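Local coordinates for protein type I modular polyketide synthase (Streptomyces albus subsp. albus, PDB 6IYR) that probably selects an acyl-CoA extender unit and transfers its acyl group to the acyl carrier protein of module 8 in salinomycin polyketide assembly, at residues M258-R269 against L281-V292; V348-G356 against Y368-F379. All blocks are in the same frame, centred on the assembly; numbering follows the deposited sequence.

How the contacts relate
Contact 1 comes first along the chain and closes before contact 2 opens; their centres lie about 16 Å apart, and all four segments belong to the acyltransferase domain. The two meet along one edge of a small mixed sheet. Strand 279-286 of contact 1 is bonded on one side to strand 289-294 and on the other to the short strand 377-378 of contact 2: V377 N lies 2.8 Å from A282 O, and T376 OG1 lies 2.7 Å from L281 O. Contact 1 lies within what is probably the small ferredoxin-like subdomain, whereas contact 2 joins that sheet to the larger part of the domain, around the probable nucleophile elbow of G218, S220 and G222.

Contact 1 (M258-R269 against L281-V292); sequences MVSVAEAADSVR and LASVNGPQSTVV
V259 and V292 face each other as an antiparallel hydrogen-bonded pair, with V259 N to V292 O and V292 N to V259 O both 2.8 Å. Two residues along, V261 repeats the pattern with T290, while S260 and V291 form the non-hydrogen-bonded pair between. T290 links the strand to the helix. T290 CB lies 3.9 Å from V261 O. From there T290 OG1, set between the backbone N and the carbonyl carbon (chi1 72°), gives a second bond to V261 O at 3.2 Å; T290 N and OG1 reach this oxygen from opposite faces of its carbonyl plane, gripping it twice. T290 OG1 also meets V268 CG2 at 3.4 Å, the two side chains approaching tip to tip. T290 CG2, anti to the carbonyl carbon, reaches E263 O at 3.0 Å and comes near A265 N at the start of the helix. Beside it, V268 CG1 slides past V292 CG2 in the opposite direction at 3.7 Å, and A265 CB rests on both methyls of V284. L281 CD2 lies over one face of the R269 guanidinium, off its centre, 3.4 Å from R269 NH1, the two side chains crossing at about a right angle. Classic bulges, A282-S283 opposite V291 and N285-G286 opposite S289, interrupt the hairpin. Strand 257-261 lies between 313-316 and 289-294, helix 265-273 packs on one sheet face with helix 296-308 beside it against V259, V261 and V292, and P287 at the hairpin turn reaches helices 379-388 and 404-414.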
loop_
_atom_site.group_PDB
_atom_site.type_symbol
_atom_site.label_atom_id
_atom_site.label_comp_id
_atom_site.label_asym_id
_atom_site.label_seq_id
_atom_site.Cartn_x
_atom_site.Cartn_y
_atom_site.Cartn_z
ATOM N N MET A 258 1.853 -19.773 7.371
ATOM C CA MET A 258 1.859 -18.714 8.339
ATOM C C MET A 258 0.512 -18.587 8.959
ATOM O O MET A 258 -0.496 -18.882 8.315
ATOM C CB MET A 258 2.201 -17.410 7.662
ATOM C CG MET A 258 3.486 -17.476 6.890
ATOM S SD MET A 258 3.929 -15.801 6.365
ATOM C CE MET A 258 4.563 -15.150 7.890
ATOM N N VAL A 259 0.493 -18.203 10.229
ATOM C CA VAL A 259 -0.744 -17.913 10.883
ATOM C C VAL A 259 -0.661 -16.570 11.605
ATOM O O VAL A 259 0.366 -16.209 12.214
ATOM C CB VAL A 259 -1.228 -19.045 11.840
ATOM C CG1 VAL A 259 -0.948 -20.435 11.289
ATOM C CG2 VAL A 259 -0.688 -18.893 13.229
ATOM N N SER A 260 -1.752 -15.822 11.513
ATOM C CA SER A 260 -1.888 -14.566 12.248
ATOM C C SER A 260 -2.364 -14.879 13.646
ATOM O O SER A 260 -3.223 -15.758 13.850
ATOM C CB SER A 260 -2.899 -13.642 11.584
ATOM O OG SER A 260 -4.131 -14.319 11.471
ATOM N N VAL A 261 -1.786 -14.181 14.608
ATOM C CA VAL A 261 -2.132 -14.350 16.008
ATOM C C VAL A 261 -2.366 -12.993 16.604
ATOM O O VAL A 261 -1.497 -12.100 16.520
ATOM C CB VAL A 261 -0.994 -15.013 16.788
ATOM C CG1 VAL A 261 -1.466 -15.340 18.184
ATOM C CG2 VAL A 261 -0.538 -16.278 16.078
ATOM N N ALA A 262 -3.561 -12.815 17.147
ATOM C CA ALA A 262 -3.962 -11.535 17.697
ATOM C C ALA A 262 -3.458 -11.462 19.107
ATOM O O ALA A 262 -4.233 -11.534 20.026
ATOM C CB ALA A 262 -5.484 -11.368 17.684
ATOM N N GLU A 263 -2.150 -11.373 19.272
ATOM C CA GLU A 263 -1.549 -11.355 20.581
ATOM C C GLU A 263 -0.320 -10.477 20.408
ATOM O O GLU A 263 0.264 -10.439 19.332
ATOM C CB GLU A 263 -1.147 -12.782 20.955
ATOM C CG GLU A 263 -0.693 -12.992 22.397
ATOM C CD GLU A 263 -0.561 -14.487 22.799
ATOM O OE1 GLU A 263 -1.014 -14.851 23.901
ATOM O OE2 GLU A 263 0.074 -15.291 22.068
ATOM N N ALA A 264 0.090 -9.800 21.470
ATOM C CA ALA A 264 1.325 -9.030 21.463
ATOM C C ALA A 264 2.565 -9.874 21.216
ATOM O O ALA A 264 2.722 -10.982 21.743
ATOM C CB ALA A 264 1.475 -8.272 22.775
ATOM N N ALA A 265 3.519 -9.245 20.552
ATOM C CA ALA A 265 4.744 -9.880 20.147
ATOM C C ALA A 265 5.440 -10.612 21.288
ATOM O O ALA A 265 5.979 -11.691 21.077
ATOM C CB ALA A 265 5.680 -8.843 19.552
ATOM N N ASP A 266 5.536 -9.984 22.454
ATOM C CA ASP A 266 6.226 -10.615 23.584
ATOM C C ASP A 266 5.557 -11.926 24.019
ATOM O O ASP A 266 6.226 -12.871 24.379
ATOM C CB ASP A 266 6.246 -9.675 24.792
ATOM C CG ASP A 266 7.107 -8.467 24.569
ATOM O OD1 ASP A 266 8.173 -8.612 23.929
ATOM O OD2 ASP A 266 6.713 -7.375 25.040
ATOM N N SER A 267 4.256 -11.880 24.223
ATOM C CA SER A 267 3.515 -13.068 24.613
ATOM C C SER A 267 3.648 -14.127 23.535
ATOM O O SER A 267 3.734 -15.304 23.843
ATOM C CB SER A 267 2.031 -12.756 24.842
ATOM O OG SER A 267 1.854 -11.662 25.724
ATOM N N VAL A 268 3.632 -13.726 22.263
ATOM C CA VAL A 268 3.684 -14.719 21.188
ATOM C C VAL A 268 5.021 -15.426 21.203
ATOM O O VAL A 268 5.113 -16.639 21.026
ATOM C CB VAL A 268 3.470 -14.108 19.798
ATOM C CG1 VAL A 268 3.658 -15.171 18.738
ATOM C CG2 VAL A 268 2.069 -13.546 19.687
ATOM N N ARG A 269 6.066 -14.635 21.378
ATOM C CA ARG A 269 7.419 -15.135 21.408
ATOM C C ARG A 269 7.561 -16.185 22.495
ATOM O O ARG A 269 8.154 -17.252 22.287
ATOM C CB ARG A 269 8.368 -13.966 21.674
ATOM C CG ARG A 269 9.422 -13.763 20.629
ATOM C CD ARG A 269 10.252 -12.538 20.969
ATOM N NE ARG A 269 10.496 -11.679 19.807
ATOM C CZ ARG A 269 9.963 -10.469 19.633
ATOM N NH1 ARG A 269 10.270 -9.768 18.553
ATOM N NH2 ARG A 269 9.118 -9.957 20.523
ATOM N N LEU A 281 8.758 -16.199 14.767
ATOM C CA LEU A 281 8.040 -14.929 14.722
ATOM C C LEU A 281 8.317 -14.206 13.402
ATOM O O LEU A 281 9.427 -13.730 13.146
ATOM C CB LEU A 281 8.422 -14.051 15.914
ATOM C CG LEU A 281 7.609 -12.739 15.928
ATOM C CD1 LEU A 281 6.108 -12.964 15.947
ATOM C CD2 LEU A 281 8.032 -11.940 17.140
ATOM N N ALA A 282 7.375 -14.276 12.478
ATOM C CA ALA A 282 7.645 -13.781 11.131
ATOM C C ALA A 282 7.394 -12.276 11.018
ATOM O O ALA A 282 8.169 -11.563 10.371
ATOM C CB ALA A 282 6.833 -14.534 10.115
ATOM N N SER A 283 6.362 -11.762 11.680
ATOM C CA SER A 283 6.115 -10.336 11.548
ATOM C C SER A 283 5.371 -9.816 12.739
ATOM O O SER A 283 4.568 -10.531 13.337
ATOM C CB SER A 283 5.385 -10.037 10.212
ATOM O OG SER A 283 4.017 -10.317 10.282
ATOM N N VAL A 284 5.722 -8.603 13.140
ATOM C CA VAL A 284 4.963 -7.870 14.142
ATOM C C VAL A 284 4.344 -6.654 13.490
ATOM O O VAL A 284 5.054 -5.704 13.147
ATOM C CB VAL A 284 5.874 -7.395 15.275
ATOM C CG1 VAL A 284 5.076 -6.676 16.364
ATOM C CG2 VAL A 284 6.629 -8.583 15.848
ATOM N N ASN A 285 3.022 -6.690 13.350
ATOM C CA ASN A 285 2.287 -5.729 12.559
ATOM C C ASN A 285 1.508 -4.691 13.358
ATOM O O ASN A 285 1.042 -3.725 12.790
ATOM C CB ASN A 285 1.370 -6.455 11.621
ATOM C CG ASN A 285 2.135 -7.355 10.697
ATOM O OD1 ASN A 285 3.280 -7.099 10.398
ATOM N ND2 ASN A 285 1.575 -8.488 10.392
ATOM N N GLY A 286 1.379 -4.898 14.669
ATOM C CA GLY A 286 0.642 -3.990 15.545
ATOM C C GLY A 286 0.770 -4.494 16.971
ATOM O O GLY A 286 1.219 -5.605 17.184
ATOM N N PRO A 287 0.423 -3.673 17.956
ATOM C CA PRO A 287 0.597 -4.090 19.351
ATOM C C PRO A 287 -0.140 -5.385 19.732
ATOM O O PRO A 287 0.223 -6.015 20.713
ATOM C CB PRO A 287 0.032 -2.898 20.154
ATOM C CG PRO A 287 -0.820 -2.141 19.200
ATOM C CD PRO A 287 -0.258 -2.372 17.835
ATOM N N GLN A 288 -1.162 -5.775 18.977
ATOM C CA GLN A 288 -1.861 -7.057 19.213
ATOM C C GLN A 288 -2.017 -7.873 17.942
ATOM O O GLN A 288 -3.013 -8.574 17.749
ATOM C CB GLN A 288 -3.242 -6.795 19.787
ATOM C CG GLN A 288 -3.208 -6.185 21.171
ATOM C CD GLN A 288 -3.226 -7.233 22.257
ATOM O OE1 GLN A 288 -2.370 -7.236 23.140
ATOM N NE2 GLN A 288 -4.185 -8.154 22.180
ATOM N N SER A 289 -0.992 -7.834 17.100
ATOM C CA SER A 289 -1.137 -8.345 15.786
ATOM C C SER A 289 0.200 -8.864 15.239
ATOM O O SER A 289 1.115 -8.084 14.969
ATOM C CB SER A 289 -1.759 -7.218 14.962
ATOM O OG SER A 289 -1.841 -7.602 13.634
ATOM N N THR A 290 0.349 -10.190 15.180
ATOM C CA THR A 290 1.606 -10.813 14.813
ATOM C C THR A 290 1.334 -11.965 13.867
ATOM O O THR A 290 0.196 -12.431 13.758
ATOM C CB THR A 290 2.327 -11.425 16.020
ATOM O OG1 THR A 290 1.612 -12.599 16.409
ATOM C CG2 THR A 290 2.374 -10.479 17.189
ATOM N N VAL A 291 2.370 -12.359 13.135
ATOM C CA VAL A 291 2.300 -13.481 12.210
ATOM C C VAL A 291 3.423 -14.458 12.577
ATOM O O VAL A 291 4.577 -14.053 12.807
ATOM C CB VAL A 291 2.377 -13.021 10.732
ATOM C CG1 VAL A 291 2.366 -14.225 9.798
ATOM C CG2 VAL A 291 1.201 -12.108 10.376
ATOM N N VAL A 292 3.057 -15.731 12.689
ATOM C CA VAL A 292 3.996 -16.793 12.953
ATOM C C VAL A 292 4.123 -17.725 11.780
ATOM O O VAL A 292 3.130 -18.106 11.159
ATOM C CB VAL A 292 3.526 -17.590 14.186
ATOM C CG1 VAL A 292 4.345 -18.841 14.415
ATOM C CG2 VAL A 292 3.548 -16.692 15.388
#

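Contact 2 (V348-G356 against Y368-F379); sequences VPFLSTVTG and YWYRNLRNTVRF
S352 OG gives a very short hydrogen bond, 2.5 Å, to Y368 OH and meets the tyrosine ring at its edge, in plane. Pointing away from its own backbone N (chi1 180°), S352 OG also accepts from V354 N (an ST turn) and T355 N (an ST motif), both at 3.0 Å; together these bonds hold it toward the helix. The packing is closest here: V354 CG2 lies 3.5 Å from Y368 OH and 3.6 Å from N372 CA, its side chain sliding past the tyrosine, and the edge of the F350 ring approaches the same hydroxyl. E223 completes the cluster, bonded to Y368 OH, T353 N and N372 ND2. T353 O takes R378 N directly, at 2.9 Å. Toward the partly exposed side the contact thins: V354 O and T376 O are joined through a water that donates to both at 2.8 Å, with R378 beside it, and V354 CG1 merely brushes R371 CB and O. T353 OG1 bonds to G218 O, and N375 O to H323 ND1. Loop 352-356 and helix 366-374 therefore pack beside the GxSxG pattern, consistent with the nucleophile elbow of the alpha/beta-hydrolase-like acyltransferase fold.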
loop_
_atom_site.group_PDB
_atom_site.type_symbol
_atom_site.label_atom_id
_atom_site.label_comp_id
_atom_site.label_asym_id
_atom_site.label_seq_id
_atom_site.Cartn_x
_atom_site.Cartn_y
_atom_site.Cartn_z
ATOM N N VAL A 348 14.740 9.108 -1.067
ATOM C CA VAL A 348 13.635 9.218 -0.128
ATOM C C VAL A 348 13.984 8.388 1.089
ATOM O O VAL A 348 14.436 7.263 0.958
ATOM C CB VAL A 348 12.295 8.657 -0.705
ATOM C CG1 VAL A 348 11.190 8.800 0.331
ATOM C CG2 VAL A 348 11.898 9.375 -1.989
ATOM N N PRO A 349 13.801 8.955 2.279
ATOM C CA PRO A 349 14.129 8.220 3.472
ATOM C C PRO A 349 13.484 6.816 3.463
ATOM O O PRO A 349 12.271 6.683 3.172
ATOM C CB PRO A 349 13.531 9.080 4.573
ATOM C CG PRO A 349 13.648 10.507 4.041
ATOM C CD PRO A 349 13.490 10.373 2.548
ATOM N N PHE A 350 14.284 5.810 3.827
ATOM C CA PHE A 350 13.883 4.394 3.835
ATOM C C PHE A 350 14.107 3.833 5.236
ATOM O O PHE A 350 15.250 3.736 5.722
ATOM C CB PHE A 350 14.694 3.642 2.773
ATOM C CG PHE A 350 14.382 2.159 2.674
ATOM C CD1 PHE A 350 14.795 1.274 3.666
ATOM C CD2 PHE A 350 13.921 1.630 1.492
ATOM C CE1 PHE A 350 14.513 -0.080 3.560
ATOM C CE2 PHE A 350 13.717 0.268 1.335
ATOM C CZ PHE A 350 14.017 -0.594 2.368
ATOM N N LEU A 351 13.003 3.590 5.938
ATOM C CA LEU A 351 13.043 3.057 7.265
ATOM C C LEU A 351 12.926 1.525 7.212
ATOM O O LEU A 351 11.890 0.977 6.875
ATOM C CB LEU A 351 11.970 3.680 8.125
ATOM C CG LEU A 351 11.840 3.128 9.541
ATOM C CD1 LEU A 351 13.168 3.150 10.279
ATOM C CD2 LEU A 351 10.778 3.899 10.318
ATOM N N SER A 352 14.034 0.847 7.482
ATOM C CA SER A 352 14.103 -0.611 7.398
ATOM C C SER A 352 13.249 -1.253 8.459
ATOM O O SER A 352 13.354 -0.962 9.661
ATOM C CB SER A 352 15.538 -1.085 7.552
ATOM O OG SER A 352 15.626 -2.502 7.475
ATOM N N THR A 353 12.411 -2.166 8.012
ATOM C CA THR A 353 11.660 -2.988 8.957
ATOM C C THR A 353 12.471 -4.242 9.306
ATOM O O THR A 353 12.043 -5.063 10.126
ATOM C CB THR A 353 10.312 -3.385 8.364
ATOM O OG1 THR A 353 10.517 -4.048 7.116
ATOM C CG2 THR A 353 9.466 -2.147 8.134
ATOM N N VAL A 354 13.669 -4.346 8.739
ATOM C CA VAL A 354 14.626 -5.385 9.168
ATOM C C VAL A 354 15.451 -4.904 10.343
ATOM O O VAL A 354 15.427 -5.492 11.431
ATOM C CB VAL A 354 15.589 -5.802 8.059
ATOM C CG1 VAL A 354 16.530 -6.911 8.543
ATOM C CG2 VAL A 354 14.826 -6.283 6.848
ATOM N N THR A 355 16.098 -3.767 10.169
ATOM C CA THR A 355 16.942 -3.247 11.231
ATOM C C THR A 355 16.253 -2.290 12.111
ATOM O O THR A 355 16.771 -1.970 13.169
ATOM C CB THR A 355 18.168 -2.541 10.685
ATOM O OG1 THR A 355 17.762 -1.314 10.056
ATOM C CG2 THR A 355 18.867 -3.452 9.698
ATOM N N GLY A 356 15.134 -1.726 11.661
ATOM C CA GLY A 356 14.457 -0.737 12.486
ATOM C C GLY A 356 15.151 0.622 12.445
ATOM O O GLY A 356 14.849 1.458 13.257
ATOM N N TYR A 368 21.636 -7.961 2.755
ATOM C CA TYR A 368 20.413 -7.315 3.231
ATOM C C TYR A 368 19.168 -8.084 2.770
ATOM O O TYR A 368 18.251 -8.281 3.541
ATOM C CB TYR A 368 20.304 -5.859 2.762
ATOM C CG TYR A 368 19.125 -5.154 3.360
ATOM C CD1 TYR A 368 19.226 -4.538 4.589
ATOM C CD2 TYR A 368 17.881 -5.183 2.741
ATOM C CE1 TYR A 368 18.137 -3.911 5.156
ATOM C CE2 TYR A 368 16.763 -4.614 3.334
ATOM C CZ TYR A 368 16.889 -3.985 4.543
ATOM O OH TYR A 368 15.794 -3.376 5.142
ATOM N N TRP A 369 19.095 -8.393 1.491
ATOM C CA TRP A 369 17.892 -9.002 0.939
ATOM C C TRP A 369 17.716 -10.401 1.508
ATOM O O TRP A 369 16.596 -10.779 1.843
ATOM C CB TRP A 369 17.869 -8.967 -0.604
ATOM C CG TRP A 369 17.767 -7.570 -1.103
ATOM C CD1 TRP A 369 18.729 -6.871 -1.752
ATOM C CD2 TRP A 369 16.750 -6.606 -0.741
ATOM N NE1 TRP A 369 18.390 -5.549 -1.826
ATOM C CE2 TRP A 369 17.176 -5.358 -1.215
ATOM C CE3 TRP A 369 15.507 -6.697 -0.098
ATOM C CZ2 TRP A 369 16.400 -4.206 -1.094
ATOM C CZ3 TRP A 369 14.766 -5.539 0.104
ATOM C CH2 TRP A 369 15.188 -4.317 -0.456
ATOM N N TYR A 370 18.817 -11.128 1.741
ATOM C CA TYR A 370 18.711 -12.341 2.536
ATOM C C TYR A 370 18.196 -12.113 3.945
ATOM O O TYR A 370 17.351 -12.881 4.442
ATOM C CB TYR A 370 20.009 -13.151 2.598
ATOM C CG TYR A 370 19.862 -14.378 3.464
ATOM C CD1 TYR A 370 19.106 -15.433 3.041
ATOM C CD2 TYR A 370 20.348 -14.408 4.763
ATOM C CE1 TYR A 370 18.915 -16.547 3.840
ATOM C CE2 TYR A 370 20.138 -15.509 5.587
ATOM C CZ TYR A 370 19.394 -16.576 5.107
ATOM O OH TYR A 370 19.188 -17.686 5.886
ATOM N N ARG A 371 18.756 -11.136 4.643
ATOM C CA ARG A 371 18.273 -10.851 5.976
ATOM C C ARG A 371 16.810 -10.547 6.027
ATOM O O ARG A 371 16.170 -10.787 7.055
ATOM C CB ARG A 371 19.006 -9.683 6.617
ATOM C CG ARG A 371 20.225 -10.086 7.427
ATOM C CD ARG A 371 20.792 -8.895 8.193
ATOM N NE ARG A 371 22.211 -9.092 8.465
ATOM C CZ ARG A 371 23.207 -8.655 7.696
ATOM N NH1 ARG A 371 24.465 -8.927 8.039
ATOM N NH2 ARG A 371 22.956 -7.926 6.607
ATOM N N ASN A 372 16.375 -9.752 5.062
ATOM C CA ASN A 372 14.964 -9.371 4.950
ATOM C C ASN A 372 14.095 -10.627 4.946
ATOM O O ASN A 372 13.154 -10.722 5.715
ATOM C CB ASN A 372 14.752 -8.618 3.650
ATOM C CG ASN A 372 13.292 -8.334 3.364
ATOM O OD1 ASN A 372 12.581 -9.184 2.814
ATOM N ND2 ASN A 372 12.861 -7.100 3.646
ATOM N N LEU A 373 14.471 -11.598 4.117
ATOM C CA LEU A 373 13.729 -12.871 3.998
ATOM C C LEU A 373 13.814 -13.736 5.252
ATOM O O LEU A 373 12.842 -14.377 5.649
ATOM C CB LEU A 373 14.227 -13.645 2.778
ATOM C CG LEU A 373 13.438 -14.888 2.362
ATOM C CD1 LEU A 373 11.992 -14.542 2.012
ATOM C CD2 LEU A 373 14.159 -15.467 1.155
ATOM N N ARG A 374 14.959 -13.688 5.912
ATOM C CA ARG A 374 15.241 -14.571 7.027
ATOM C C ARG A 374 14.686 -14.085 8.342
ATOM O O ARG A 374 14.307 -14.878 9.203
ATOM C CB ARG A 374 16.757 -14.783 7.149
ATOM C CG ARG A 374 17.165 -15.561 8.395
ATOM C CD ARG A 374 16.703 -17.008 8.327
ATOM N NE ARG A 374 17.095 -17.779 9.525
ATOM C CZ ARG A 374 16.403 -17.807 10.655
ATOM N NH1 ARG A 374 15.356 -17.013 10.837
ATOM N NH2 ARG A 374 16.753 -18.635 11.622
ATOM N N ASN A 375 14.579 -12.786 8.515
ATOM C CA ASN A 375 14.292 -12.251 9.823
ATOM C C ASN A 375 12.896 -11.671 9.998
ATOM O O ASN A 375 12.250 -11.329 9.033
ATOM C CB ASN A 375 15.339 -11.210 10.155
ATOM C CG ASN A 375 16.670 -11.862 10.476
ATOM O OD1 ASN A 375 16.833 -12.431 11.551
ATOM N ND2 ASN A 375 17.456 -12.045 9.478
ATOM N N THR A 376 12.539 -11.418 11.244
ATOM C CA THR A 376 11.244 -10.874 11.616
ATOM C C THR A 376 11.009 -9.495 10.972
ATOM O O THR A 376 11.903 -8.686 10.873
ATOM C CB THR A 376 11.143 -10.740 13.153
ATOM O OG1 THR A 376 11.363 -11.999 13.765
ATOM C CG2 THR A 376 9.813 -10.228 13.600
ATOM N N VAL A 377 9.795 -9.262 10.508
ATOM C CA VAL A 377 9.459 -7.990 9.929
ATOM C C VAL A 377 8.970 -7.138 11.084
ATOM O O VAL A 377 7.921 -7.383 11.639
ATOM C CB VAL A 377 8.335 -8.135 8.898
ATOM C CG1 VAL A 377 7.886 -6.780 8.394
ATOM C CG2 VAL A 377 8.749 -9.041 7.763
ATOM N N ARG A 378 9.751 -6.139 11.455
ATOM C CA ARG A 378 9.378 -5.261 12.554
ATOM C C ARG A 378 8.553 -4.065 12.080
ATOM O O ARG A 378 8.979 -2.930 12.165
ATOM C CB ARG A 378 10.624 -4.814 13.298
ATOM C CG ARG A 378 11.611 -5.939 13.499
ATOM C CD ARG A 378 12.628 -5.648 14.580
ATOM N NE ARG A 378 13.593 -6.739 14.674
ATOM C CZ ARG A 378 13.477 -7.785 15.485
ATOM N NH1 ARG A 378 14.407 -8.725 15.477
ATOM N NH2 ARG A 378 12.439 -7.882 16.302
ATOM N N PHE A 379 7.369 -4.354 11.571
ATOM C CA PHE A 379 6.491 -3.333 11.043
ATOM C C PHE A 379 5.954 -2.354 12.070
ATOM O O PHE A 379 6.050 -1.159 11.882
ATOM C CB PHE A 379 5.368 -3.973 10.249
ATOM C CG PHE A 379 4.533 -3.001 9.501
ATOM C CD1 PHE A 379 5.002 -2.411 8.355
ATOM C CD2 PHE A 379 3.272 -2.691 9.936
ATOM C CE1 PHE A 379 4.233 -1.519 7.660
ATOM C CE2 PHE A 379 2.498 -1.798 9.247
ATOM C CZ PHE A 379 2.978 -1.217 8.110
HETATM O O HOH W 1 14.359 -8.029 11.975
#